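Local coordinates for large adhesion protein (Lap) involved in biofilm formation (Marinobacter hydrocarbonoclasticus, PDB 6XI3) that probably forms part of the long, calcium-stiffened extending region that holds a bacterial RTX adhesin's binding parts out from the cell during biofilm formation, at residues Gln139-Ser144 and Val185-Leu190; Leu190-Leu195 and Thr216-Ala221; Thr196-Ala201 and Ser210-Gly215; Gly222-Ser227 and Gly242-Val247. All coordinates share one frame; numbering follows the deposited sequence.

In the fold
Starting from the N terminus, contact 1 closes first, joining the start of strand 140-148 to the end of strand 180-186 in the three-stranded sheet of one Ig-like domain. The chain then crosses toward the opposing four-stranded sheet; contact 2 opens in the connecting loop at Leu190, a residue it shares with contact 1. Contact 3 lies within the loop that contact 2 closes: both belong to the hairpin of strands 193-202 and 208-217, contact 2 at its open end and contact 3 further along. Contact 4 follows in series, in the first hairpin of the next domain. Contacts 2 and 4 meet at one calcium ion, which ties the two domains together.

Contact 1. Residues Gln139-Ser144 and Val185-Leu190; sequences QTVNLS and VDISSL. With EDO (1,2-ethanediol), chain L.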
loop_
_atom_site.group_PDB
_atom_site.type_symbol
_atom_site.label_atom_id
_atom_site.label_comp_id
_atom_site.label_asym_id
_atom_site.label_seq_id
_atom_site.Cartn_x
_atom_site.Cartn_y
_atom_site.Cartn_z
ATOM N N GLN A 139 10.050 2.581 12.992
ATOM C CA GLN A 139 8.562 2.444 12.883
ATOM C C GLN A 139 7.937 3.209 14.049
ATOM O O GLN A 139 7.183 2.618 14.841
ATOM C CB GLN A 139 8.138 0.971 12.826
ATOM C CG GLN A 139 8.890 0.204 11.743
ATOM C CD GLN A 139 8.314 -1.140 11.348
ATOM O OE1 GLN A 139 7.114 -1.368 11.338
ATOM N NE2 GLN A 139 9.184 -2.006 10.887
ATOM N N THR A 140 8.312 4.471 14.177
ATOM C CA THR A 140 7.788 5.377 15.231
ATOM C C THR A 140 7.426 6.723 14.620
ATOM O O THR A 140 7.845 7.017 13.500
ATOM C CB THR A 140 8.790 5.573 16.373
ATOM O OG1 THR A 140 9.952 6.201 15.827
ATOM C CG2 THR A 140 9.187 4.287 17.064
ATOM N N VAL A 141 6.607 7.491 15.326
ATOM C CA VAL A 141 6.234 8.849 14.886
ATOM C C VAL A 141 6.407 9.786 16.084
ATOM O O VAL A 141 6.105 9.362 17.233
ATOM C CB VAL A 141 4.820 8.875 14.285
ATOM C CG1 VAL A 141 3.791 8.304 15.232
ATOM C CG2 VAL A 141 4.431 10.287 13.884
ATOM N N ASN A 142 6.997 10.949 15.819
ATOM C CA ASN A 142 7.005 12.115 16.738
ATOM C C ASN A 142 5.927 13.085 16.261
ATOM O O ASN A 142 5.914 13.408 15.041
ATOM C CB ASN A 142 8.384 12.783 16.785
ATOM C CG ASN A 142 9.476 11.859 17.275
ATOM O OD1 ASN A 142 9.204 10.758 17.773
ATOM N ND2 ASN A 142 10.722 12.294 17.140
ATOM N N LEU A 143 5.052 13.496 17.176
ATOM C CA LEU A 143 3.889 14.388 16.936
ATOM C C LEU A 143 4.044 15.553 17.896
ATOM O O LEU A 143 4.502 15.333 19.028
ATOM C CB LEU A 143 2.565 13.698 17.301
ATOM C CG LEU A 143 2.195 12.438 16.536
ATOM C CD1 LEU A 143 0.959 11.794 17.124
ATOM C CD2 LEU A 143 1.975 12.726 15.060
ATOM N N SER A 144 3.530 16.709 17.534
ATOM C CA SER A 144 3.428 17.831 18.483
ATOM C C SER A 144 2.223 18.647 18.047
ATOM O O SER A 144 1.712 18.376 16.966
ATOM C CB SER A 144 4.698 18.631 18.543
ATOM O OG SER A 144 4.816 19.455 17.401
ATOM N N VAL A 185 6.112 7.211 19.251
ATOM C CA VAL A 185 4.862 6.392 19.270
ATOM C C VAL A 185 5.062 5.212 18.305
ATOM O O VAL A 185 5.413 5.474 17.129
ATOM C CB VAL A 185 3.607 7.190 18.884
ATOM C CG1 VAL A 185 2.383 6.297 18.897
ATOM C CG2 VAL A 185 3.385 8.405 19.767
ATOM N N ASP A 186 4.807 3.983 18.768
ATOM C CA ASP A 186 4.998 2.713 18.007
ATOM C C ASP A 186 3.914 2.593 16.928
ATOM O O ASP A 186 2.709 2.487 17.277
ATOM C CB ASP A 186 4.977 1.496 18.945
ATOM C CG ASP A 186 5.221 0.146 18.265
ATOM O OD1 ASP A 186 5.521 0.118 17.035
ATOM O OD2 ASP A 186 5.098 -0.873 18.971
ATOM N N ILE A 187 4.302 2.590 15.651
ATOM C CA ILE A 187 3.335 2.382 14.532
ATOM C C ILE A 187 3.723 1.137 13.719
ATOM O O ILE A 187 3.295 1.038 12.534
ATOM C CB ILE A 187 3.230 3.633 13.652
ATOM C CG1 ILE A 187 4.594 4.082 13.121
ATOM C CG2 ILE A 187 2.524 4.734 14.409
ATOM C CD1 ILE A 187 4.499 5.048 11.973
ATOM N N SER A 188 4.496 0.233 14.320
ATOM C CA SER A 188 4.853 -1.089 13.739
ATOM C C SER A 188 3.577 -1.880 13.394
ATOM O O SER A 188 3.638 -2.647 12.452
ATOM C CB SER A 188 5.808 -1.863 14.620
ATOM O OG SER A 188 5.212 -2.206 15.856
ATOM N N SER A 189 2.438 -1.618 14.035
ATOM C CA SER A 189 1.152 -2.278 13.698
ATOM C C SER A 189 0.551 -1.711 12.403
ATOM O O SER A 189 -0.428 -2.289 11.919
ATOM C CB SER A 189 0.175 -2.166 14.834
ATOM O OG SER A 189 -0.508 -0.916 14.795
ATOM N N LEU A 190 1.097 -0.628 11.835
ATOM C CA LEU A 190 0.503 -0.029 10.613
ATOM C C LEU A 190 1.240 -0.554 9.380
ATOM O O LEU A 190 2.353 -1.019 9.492
ATOM C CB LEU A 190 0.521 1.497 10.700
ATOM C CG LEU A 190 -0.186 2.099 11.927
ATOM C CD1 LEU A 190 -0.080 3.614 11.903
ATOM C CD2 LEU A 190 -1.650 1.695 12.025
HETATM C C1 EDO L . 3.575 -4.697 9.467
HETATM O O1 EDO L . 2.320 -4.050 9.646
HETATM C C2 EDO L . 4.730 -4.127 10.226
HETATM O O2 EDO L . 5.186 -4.856 11.335
HETATM O O HOH W 1 5.018 -1.687 9.611
#
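Gln139-Ser144 and Val185-Leu190 run antiparallel, and the ladder between them is short. Val141 and Val185 form the hydrogen-bonded pair, Val141 N reaching Val185 O at 3.0 Å and Val185 N returning to Val141 O at 2.9 Å. Thr140 and Asp186 make the next, non-hydrogen-bonded pair. Beyond it Ile187 N still binds Gln139 O at 3.0 Å, before a type I turn from Ile187 to Leu190 takes the chain away.

On the buried face Val141 and Val185 lie side by side and point the same way, with Val141 CG1 3.8 Å from Val185 CB. The same methyl meets Ile187 CG2 at 3.9 Å. On the outer face Asp186 forms an Asx turn: its OD1 accepts from both Ser188 OG and Ser188 N, which pins the start of the turn. Gln139, extended beyond CG, lays its amide oxygen alongside Ser188, with OE1 3.3 Å from Ser188 CA. A water lies between Gln139 OE1 and Leu190 O, within hydrogen-bonding distance of both.

Thr140 begins a central strand: 126-135 flanks strand 140-148 on one side, with a G1 bulge where Gln139 and Thr140 face Asp135, and 180-186 flanks it on the other. Val141, Val185 and Ile187 all pack on Met160 of strand 155-161, in the opposing sheet of the sandwich.

Contact 2. Residues Leu190-Leu195 and Thr216-Ala221; sequences LVDGDL and TFDATA. With CA (calcium ion), chain D; EDO (1,2-ethanediol), chain L.
Asp192 reaches across to Ala219 and Thr220, and its carboxylate is gripped by both backbone amides as well as by calcium. Ala219 N donates to Asp192 OD1 at 2.9 Å, coming from above the carboxylate plane, while Thr220 N uses the syn lone pair of Asp192 OD2 at 2.8 Å. OD2 also binds the calcium ion at 2.4 Å, and OD1 accepts a further bond from a water that is also hydrogen-bonded to Thr220 OG1. With CG beside its own backbone N (chi1 -71°), Asp192 swings its carboxylate over to the 216-221 loop. Both oxygens are thus engaged, and the two amides and the metal would be expected to favour the charged form.

The backbone is paired as well. Gly193 N donates to Phe217 O at 2.8 Å, and Phe217 N returns to Gly193 O; Phe217 O has a second donor in Asn302 ND2. Asp218 N donates to Asn136 OD1, and Asp192 O accepts from Ser163 OG.

Phe217 lies beside this network. Asp192 OD1 stands over one face of the ring, toward its rim, whereas the carbonyls of Leu190 and Val191 meet the ring edge near its plane. Leu195 CG packs on Phe217 CB at 3.7 Å.

Asp218 OD1, Thr220 O and a water join Asp192 OD2 round the calcium, and Asp246 and Asn302 of the following domain complete the shell. Such a site, shared between the end of one Ig-like domain and the start of the next, is the calcium-bound linker of a tandem-repeat RTX adhesin.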
loop_
_atom_site.group_PDB
_atom_site.type_symbol
_atom_site.label_atom_id
_atom_site.label_comp_id
_atom_site.label_asym_id
_atom_site.label_seq_id
_atom_site.Cartn_x
_atom_site.Cartn_y
_atom_site.Cartn_z
ATOM N N LEU A 190 1.097 -0.628 11.835
ATOM C CA LEU A 190 0.503 -0.029 10.613
ATOM C C LEU A 190 1.240 -0.554 9.380
ATOM O O LEU A 190 2.353 -1.019 9.492
ATOM C CB LEU A 190 0.521 1.497 10.700
ATOM C CG LEU A 190 -0.186 2.099 11.927
ATOM C CD1 LEU A 190 -0.080 3.614 11.903
ATOM C CD2 LEU A 190 -1.650 1.695 12.025
ATOM N N VAL A 191 0.594 -0.474 8.234
ATOM C CA VAL A 191 1.202 -0.821 6.919
ATOM C C VAL A 191 1.603 0.464 6.191
ATOM O O VAL A 191 1.109 1.542 6.570
ATOM C CB VAL A 191 0.245 -1.712 6.102
ATOM C CG1 VAL A 191 -0.131 -2.956 6.928
ATOM C CG2 VAL A 191 -1.000 -0.968 5.620
ATOM N N ASP A 192 2.491 0.309 5.203
ATOM C CA ASP A 192 3.079 1.403 4.407
ATOM C C ASP A 192 1.981 2.113 3.603
ATOM O O ASP A 192 0.914 1.531 3.331
ATOM C CB ASP A 192 4.240 0.884 3.561
ATOM C CG ASP A 192 5.453 0.527 4.389
ATOM O OD1 ASP A 192 5.459 0.856 5.607
ATOM O OD2 ASP A 192 6.387 -0.098 3.834
ATOM N N GLY A 193 2.282 3.337 3.215
ATOM C CA GLY A 193 1.438 4.221 2.410
ATOM C C GLY A 193 1.098 5.459 3.205
ATOM O O GLY A 193 1.823 5.764 4.149
ATOM N N ASP A 194 0.030 6.147 2.831
ATOM C CA ASP A 194 -0.356 7.417 3.478
ATOM C C ASP A 194 -0.777 7.104 4.921
ATOM O O ASP A 194 -1.446 6.113 5.139
ATOM C CB ASP A 194 -1.434 8.142 2.674
ATOM C CG ASP A 194 -1.620 9.582 3.154
ATOM O OD1 ASP A 194 -0.615 10.305 3.254
ATOM O OD2 ASP A 194 -2.761 9.970 3.447
ATOM N N LEU A 195 -0.348 7.906 5.881
ATOM C CA LEU A 195 -0.752 7.784 7.302
ATOM C C LEU A 195 -1.552 9.038 7.593
ATOM O O LEU A 195 -1.060 10.149 7.242
ATOM C CB LEU A 195 0.465 7.823 8.228
ATOM C CG LEU A 195 1.217 6.543 8.514
ATOM C CD1 LEU A 195 2.139 6.785 9.711
ATOM C CD2 LEU A 195 0.268 5.380 8.773
ATOM N N THR A 216 3.874 9.990 4.772
ATOM C CA THR A 216 4.135 8.682 4.144
ATOM C C THR A 216 4.894 7.778 5.109
ATOM O O THR A 216 5.910 8.198 5.678
ATOM C CB THR A 216 4.962 8.843 2.875
ATOM O OG1 THR A 216 4.249 9.843 2.147
ATOM C CG2 THR A 216 5.115 7.545 2.108
ATOM N N PHE A 217 4.466 6.529 5.160
ATOM C CA PHE A 217 5.116 5.441 5.919
ATOM C C PHE A 217 5.671 4.464 4.886
ATOM O O PHE A 217 4.929 3.989 3.988
ATOM C CB PHE A 217 4.096 4.832 6.871
ATOM C CG PHE A 217 4.647 3.895 7.912
ATOM C CD1 PHE A 217 5.876 4.130 8.509
ATOM C CD2 PHE A 217 3.929 2.766 8.282
ATOM C CE1 PHE A 217 6.366 3.248 9.459
ATOM C CE2 PHE A 217 4.409 1.900 9.259
ATOM C CZ PHE A 217 5.630 2.152 9.851
ATOM N N ASP A 218 6.960 4.192 4.992
ATOM C CA ASP A 218 7.662 3.250 4.100
ATOM C C ASP A 218 8.690 2.538 4.959
ATOM O O ASP A 218 9.888 2.797 4.774
ATOM C CB ASP A 218 8.244 3.951 2.874
ATOM C CG ASP A 218 8.744 2.948 1.825
ATOM O OD1 ASP A 218 8.701 1.729 2.095
ATOM O OD2 ASP A 218 9.181 3.391 0.759
ATOM N N ALA A 219 8.230 1.653 5.840
ATOM C CA ALA A 219 9.085 0.842 6.741
ATOM C C ALA A 219 9.442 -0.515 6.096
ATOM O O ALA A 219 10.449 -1.138 6.513
ATOM C CB ALA A 219 8.409 0.686 8.071
ATOM N N THR A 220 8.673 -0.973 5.110
ATOM C CA THR A 220 8.846 -2.329 4.508
ATOM C C THR A 220 9.174 -2.156 3.022
ATOM O O THR A 220 8.433 -1.449 2.296
ATOM C CB THR A 220 7.640 -3.228 4.814
ATOM O OG1 THR A 220 7.332 -3.140 6.211
ATOM C CG2 THR A 220 7.868 -4.689 4.480
ATOM N N ALA A 221 10.291 -2.743 2.617
ATOM C CA ALA A 221 10.736 -2.867 1.227
ATOM C C ALA A 221 9.770 -3.818 0.497
ATOM O O ALA A 221 9.624 -4.935 0.938
ATOM C CB ALA A 221 12.160 -3.404 1.207
HETATM CA CA CA D . 7.053 0.077 1.552
HETATM C C1 EDO L . 3.575 -4.697 9.467
HETATM O O1 EDO L . 2.320 -4.050 9.646
HETATM C C2 EDO L . 4.730 -4.127 10.226
HETATM O O2 EDO L . 5.186 -4.856 11.335
HETATM O O HOH W 2 5.598 -1.478 6.945
HETATM O O HOH W 3 8.050 -0.210 -0.578
#

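Contact 3. Residues Thr196-Ala201 and Ser210-Gly215; sequences TVEASA and SDSANG
Glu198 leans across to the paired strand, toward Ser210 and Ser212, its two carboxylate oxygens parting between them. CG stands opposite the backbone N (chi1 175°) and the chain then bends at chi2 (79°), which brings the carboxylate over the neighbouring strand. OE1 comes 3.5 Å from Ser212 CB and OE2 lies 3.5 Å from Ser210 CB. A water donates to Glu198 OE2 at 2.9 Å and makes a weak, long hydrogen bond with Ser210 OG.

Ser200 and Ser210, facing each other on the same side, meet through CB. On the other face Val197, Ala199 and Ala213 are turned into the sandwich, where Ala199 packs on strands 155-161 and 126-135. Asp211 shares that face, but its OD2 is taken by Val129 N of the opposite sheet.

Four backbone bonds hold the antiparallel strands in register: two join Val197 with Ala213 and two join Ala199 with Asp211. Both bonds of the first pair, Val197 N to Ala213 O and Ala213 N to Val197 O, measure 2.8 Å.

The pairing of the strands therefore rests mainly on the backbone ladder; Val197 and the alanines turn to the interior, and the polar side chains of the outer face meet through carbon and water.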
loop_
_atom_site.group_PDB
_atom_site.type_symbol
_atom_site.label_atom_id
_atom_site.label_comp_id
_atom_site.label_asym_id
_atom_site.label_seq_id
_atom_site.Cartn_x
_atom_site.Cartn_y
_atom_site.Cartn_z
ATOM N N THR A 196 -2.714 8.900 8.194
ATOM C CA THR A 196 -3.516 10.075 8.586
ATOM C C THR A 196 -3.425 10.204 10.104
ATOM O O THR A 196 -3.751 9.217 10.795
ATOM C CB THR A 196 -4.962 9.923 8.118
ATOM O OG1 THR A 196 -4.917 10.017 6.705
ATOM C CG2 THR A 196 -5.868 10.999 8.667
ATOM N N VAL A 197 -3.023 11.370 10.606
ATOM C CA VAL A 197 -2.969 11.615 12.068
ATOM C C VAL A 197 -4.123 12.560 12.421
ATOM O O VAL A 197 -4.155 13.675 11.876
ATOM C CB VAL A 197 -1.599 12.136 12.532
ATOM C CG1 VAL A 197 -1.585 12.440 14.024
ATOM C CG2 VAL A 197 -0.502 11.137 12.226
ATOM N N GLU A 198 -5.033 12.114 13.287
ATOM C CA GLU A 198 -6.152 12.943 13.781
ATOM C C GLU A 198 -5.969 13.208 15.282
ATOM O O GLU A 198 -5.624 12.257 16.028
ATOM C CB GLU A 198 -7.465 12.239 13.457
ATOM C CG GLU A 198 -8.682 12.938 14.025
ATOM C CD GLU A 198 -9.143 14.137 13.217
ATOM O OE1 GLU A 198 -9.047 14.076 11.968
ATOM O OE2 GLU A 198 -9.594 15.133 13.834
ATOM N N ALA A 199 -6.186 14.460 15.701
ATOM C CA ALA A 199 -6.077 14.895 17.112
ATOM C C ALA A 199 -7.325 15.693 17.462
ATOM O O ALA A 199 -7.814 16.430 16.594
ATOM C CB ALA A 199 -4.815 15.685 17.354
ATOM N N SER A 200 -7.840 15.490 18.674
ATOM C CA SER A 200 -9.080 16.131 19.150
ATOM C C SER A 200 -9.017 16.372 20.666
ATOM O O SER A 200 -8.347 15.646 21.425
ATOM C CB SER A 200 -10.295 15.341 18.712
ATOM O OG SER A 200 -10.363 14.082 19.375
ATOM N N ALA A 201 -9.725 17.394 21.099
ATOM C CA ALA A 201 -9.795 17.762 22.527
ATOM C C ALA A 201 -11.067 18.574 22.710
ATOM O O ALA A 201 -11.818 18.685 21.742
ATOM C CB ALA A 201 -8.539 18.494 22.918
ATOM N N SER A 210 -10.289 20.061 16.813
ATOM C CA SER A 210 -9.631 18.947 16.097
ATOM C C SER A 210 -8.765 19.464 14.944
ATOM O O SER A 210 -8.984 20.602 14.426
ATOM C CB SER A 210 -10.653 17.966 15.612
ATOM O OG SER A 210 -11.374 18.524 14.544
ATOM N N ASP A 211 -7.805 18.630 14.558
ATOM C CA ASP A 211 -6.927 18.918 13.405
ATOM C C ASP A 211 -6.445 17.561 12.902
ATOM O O ASP A 211 -6.566 16.570 13.651
ATOM C CB ASP A 211 -5.779 19.851 13.779
ATOM C CG ASP A 211 -4.977 20.337 12.578
ATOM O OD1 ASP A 211 -5.563 20.452 11.491
ATOM O OD2 ASP A 211 -3.775 20.557 12.731
ATOM N N SER A 212 -5.953 17.512 11.670
ATOM C CA SER A 212 -5.316 16.281 11.156
ATOM C C SER A 212 -4.065 16.652 10.387
ATOM O O SER A 212 -3.837 17.821 10.138
ATOM C CB SER A 212 -6.289 15.438 10.352
ATOM O OG SER A 212 -6.722 16.138 9.202
ATOM N N ALA A 213 -3.212 15.666 10.170
ATOM C CA ALA A 213 -1.999 15.791 9.354
ATOM C C ALA A 213 -1.817 14.471 8.607
ATOM O O ALA A 213 -2.521 13.486 8.916
ATOM C CB ALA A 213 -0.827 16.126 10.227
ATOM N N ASN A 214 -0.920 14.450 7.645
ATOM C CA ASN A 214 -0.728 13.240 6.825
ATOM C C ASN A 214 0.754 13.128 6.530
ATOM O O ASN A 214 1.454 14.162 6.512
ATOM C CB ASN A 214 -1.591 13.259 5.565
ATOM C CG ASN A 214 -1.375 14.510 4.739
ATOM O OD1 ASN A 214 -0.301 14.724 4.175
ATOM N ND2 ASN A 214 -2.386 15.367 4.672
ATOM N N GLY A 215 1.203 11.908 6.291
ATOM C CA GLY A 215 2.588 11.676 5.871
ATOM C C GLY A 215 2.706 10.299 5.288
ATOM O O GLY A 215 1.762 9.496 5.436
HETATM O O HOH W 4 -9.994 17.187 11.766
#

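Contact 4. Residues Gly222-Ser227 and Gly242-Val247; sequences GDLTVS and GTTTDV. With CA (calcium ion), chain D; EDT ({[-(bis-carboxymethyl-amino)-ethyl]-carboxymethyl-amino}-acetic acid), chain I.
This is an antiparallel beta hairpin contact at the calcium-bound end of an Ig-like beta-sandwich domain, where strand 223-232 enters the domain and strand 237-245 returns beside it. Asp223 and Thr245 exchange two backbone bonds, each 3.0 Å between N and O. Further in, Thr225 N donates to Thr243 O at 2.9 Å, but the return bond from Thr243 N to Thr225 O is weak. Thr225 O has another donor in Tyr277 OH of strand 277-283, the strand that flanks the hairpin.

On the same pair the hydroxyls also meet. Thr225 OG1 and Thr243 OG1 are hydrogen-bonded at 2.6 Å, and both are placed between their own backbone N and carbonyl carbon (chi1 72° and 67°), where they turn toward one another. On the other face Leu224 reaches over Thr244, its CD1 3.9 Å from Thr244 CG2, and continues into the sandwich against Ala296 and Ala298. Thr244 OG1 donates to Gly275 O.

Gly222 CA makes a CA-H...O contact with Thr245 O and lies beside Asp246 CB, so the linker hugs the end of the returning strand. An EDTA molecule lies against the outside: its O19 is near Asp223 and Thr225, and the molecule is also hydrogen-bonded to Ser307 N.

Asp246 finishes the hairpin and splits its carboxylate: OD1 forms a salt bridge with Arg301 NH1, while OD2 binds the interdomain calcium ion at 2.3 Å.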
loop_
_atom_site.group_PDB
_atom_site.type_symbol
_atom_site.label_atom_id
_atom_site.label_comp_id
_atom_site.label_asym_id
_atom_site.label_seq_id
_atom_site.Cartn_x
_atom_site.Cartn_y
_atom_site.Cartn_z
ATOM N N GLY A 222 9.167 -3.360 -0.591
ATOM C CA GLY A 222 8.266 -4.145 -1.445
ATOM C C GLY A 222 9.066 -5.203 -2.174
ATOM O O GLY A 222 10.206 -4.934 -2.489
ATOM N N ASP A 223 8.514 -6.390 -2.350
ATOM C CA ASP A 223 9.208 -7.473 -3.080
ATOM C C ASP A 223 8.155 -8.410 -3.668
ATOM O O ASP A 223 7.021 -8.445 -3.178
ATOM C CB ASP A 223 10.177 -8.183 -2.135
ATOM C CG ASP A 223 11.150 -9.121 -2.816
ATOM O OD1 ASP A 223 11.738 -8.728 -3.854
ATOM O OD2 ASP A 223 11.257 -10.259 -2.334
ATOM N N LEU A 224 8.543 -9.181 -4.672
ATOM C CA LEU A 224 7.674 -10.198 -5.290
ATOM C C LEU A 224 8.593 -11.333 -5.749
ATOM O O LEU A 224 9.675 -11.043 -6.270
ATOM C CB LEU A 224 6.856 -9.587 -6.440
ATOM C CG LEU A 224 5.917 -10.575 -7.154
ATOM C CD1 LEU A 224 4.644 -9.915 -7.654
ATOM C CD2 LEU A 224 6.614 -11.252 -8.320
ATOM N N THR A 225 8.195 -12.571 -5.469
ATOM C CA THR A 225 8.810 -13.768 -6.081
ATOM C C THR A 225 7.762 -14.479 -6.937
ATOM O O THR A 225 6.583 -14.368 -6.623
ATOM C CB THR A 225 9.409 -14.692 -5.020
ATOM O OG1 THR A 225 8.322 -15.305 -4.327
ATOM C CG2 THR A 225 10.359 -13.982 -4.068
ATOM N N VAL A 226 8.210 -15.189 -7.976
ATOM C CA VAL A 226 7.323 -16.051 -8.795
ATOM C C VAL A 226 8.013 -17.403 -8.936
ATOM O O VAL A 226 9.240 -17.450 -8.940
ATOM C CB VAL A 226 6.947 -15.422 -10.146
ATOM C CG1 VAL A 226 8.135 -15.251 -11.086
ATOM C CG2 VAL A 226 5.844 -16.228 -10.827
ATOM N N SER A 227 7.233 -18.472 -9.006
ATOM C CA SER A 227 7.811 -19.803 -9.259
ATOM C C SER A 227 6.885 -20.572 -10.196
ATOM O O SER A 227 5.642 -20.330 -10.196
ATOM C CB SER A 227 8.153 -20.511 -7.965
ATOM O OG SER A 227 7.078 -21.266 -7.486
ATOM N N GLY A 242 3.626 -17.538 -6.015
ATOM C CA GLY A 242 4.714 -16.745 -5.463
ATOM C C GLY A 242 4.299 -16.094 -4.171
ATOM O O GLY A 242 3.207 -16.437 -3.622
ATOM N N THR A 243 5.171 -15.203 -3.741
ATOM C CA THR A 243 5.108 -14.491 -2.446
ATOM C C THR A 243 5.243 -13.009 -2.753
ATOM O O THR A 243 5.776 -12.653 -3.827
ATOM C CB THR A 243 6.217 -14.928 -1.471
ATOM O OG1 THR A 243 7.464 -14.489 -2.013
ATOM C CG2 THR A 243 6.271 -16.420 -1.244
ATOM N N THR A 244 4.804 -12.171 -1.820
ATOM C CA THR A 244 5.038 -10.727 -1.898
ATOM C C THR A 244 5.361 -10.205 -0.504
ATOM O O THR A 244 4.942 -10.818 0.464
ATOM C CB THR A 244 3.844 -9.987 -2.517
ATOM O OG1 THR A 244 2.691 -10.166 -1.693
ATOM C CG2 THR A 244 3.578 -10.427 -3.938
ATOM N N THR A 245 6.037 -9.074 -0.457
ATOM C CA THR A 245 6.184 -8.237 0.761
ATOM C C THR A 245 5.666 -6.835 0.439
ATOM O O THR A 245 5.978 -6.280 -0.662
ATOM C CB THR A 245 7.650 -8.285 1.235
ATOM O OG1 THR A 245 8.062 -9.654 1.218
ATOM C CG2 THR A 245 7.857 -7.727 2.628
ATOM N N ASP A 246 4.927 -6.247 1.372
ATOM C CA ASP A 246 4.396 -4.870 1.258
ATOM C C ASP A 246 3.461 -4.750 0.047
ATOM O O ASP A 246 3.357 -3.640 -0.530
ATOM C CB ASP A 246 5.496 -3.805 1.195
ATOM C CG ASP A 246 4.945 -2.452 1.634
ATOM O OD1 ASP A 246 3.990 -2.466 2.435
ATOM O OD2 ASP A 246 5.396 -1.404 1.098
ATOM N N VAL A 247 2.768 -5.831 -0.318
ATOM C CA VAL A 247 1.714 -5.751 -1.362
ATOM C C VAL A 247 0.355 -5.981 -0.700
ATOM O O VAL A 247 0.175 -7.034 -0.022
ATOM C CB VAL A 247 2.000 -6.728 -2.511
ATOM C CG1 VAL A 247 0.863 -6.794 -3.510
ATOM C CG2 VAL A 247 3.294 -6.346 -3.203
HETATM CA CA CA D . 7.053 0.077 1.552
HETATM O O20 EDT I . 13.376 -12.538 -6.325
HETATM C C5 EDT I . 13.343 -11.578 -5.525
HETATM O O19 EDT I . 13.227 -11.769 -4.250
HETATM C C4 EDT I . 13.552 -10.182 -6.112
HETATM N N3 EDT I . 14.276 -10.127 -7.423
HETATM C C2 EDT I . 15.555 -10.908 -7.480
HETATM C C1 EDT I . 16.539 -10.611 -6.355
HETATM O O18 EDT I . 16.963 -11.572 -5.631
HETATM O O17 EDT I . 16.939 -9.434 -6.203
HETATM C C6 EDT I . 14.613 -8.735 -7.775
HETATM C C7 EDT I . 13.410 -8.099 -8.368
HETATM N N8 EDT I . 13.828 -7.111 -9.372
HETATM C C9 EDT I . 12.996 -7.233 -10.585
HETATM C C10 EDT I . 13.524 -6.483 -11.788
HETATM O O16 EDT I . 13.400 -7.032 -12.901
HETATM O O15 EDT I . 14.023 -5.340 -11.652
HETATM C C11 EDT I . 13.754 -5.745 -8.808
HETATM C C12 EDT I . 12.372 -5.112 -8.900
HETATM O O13 EDT I . 11.373 -5.761 -8.530
HETATM O O14 EDT I . 12.241 -3.935 -9.317
HETATM O O HOH W 3 8.050 -0.210 -0.578
#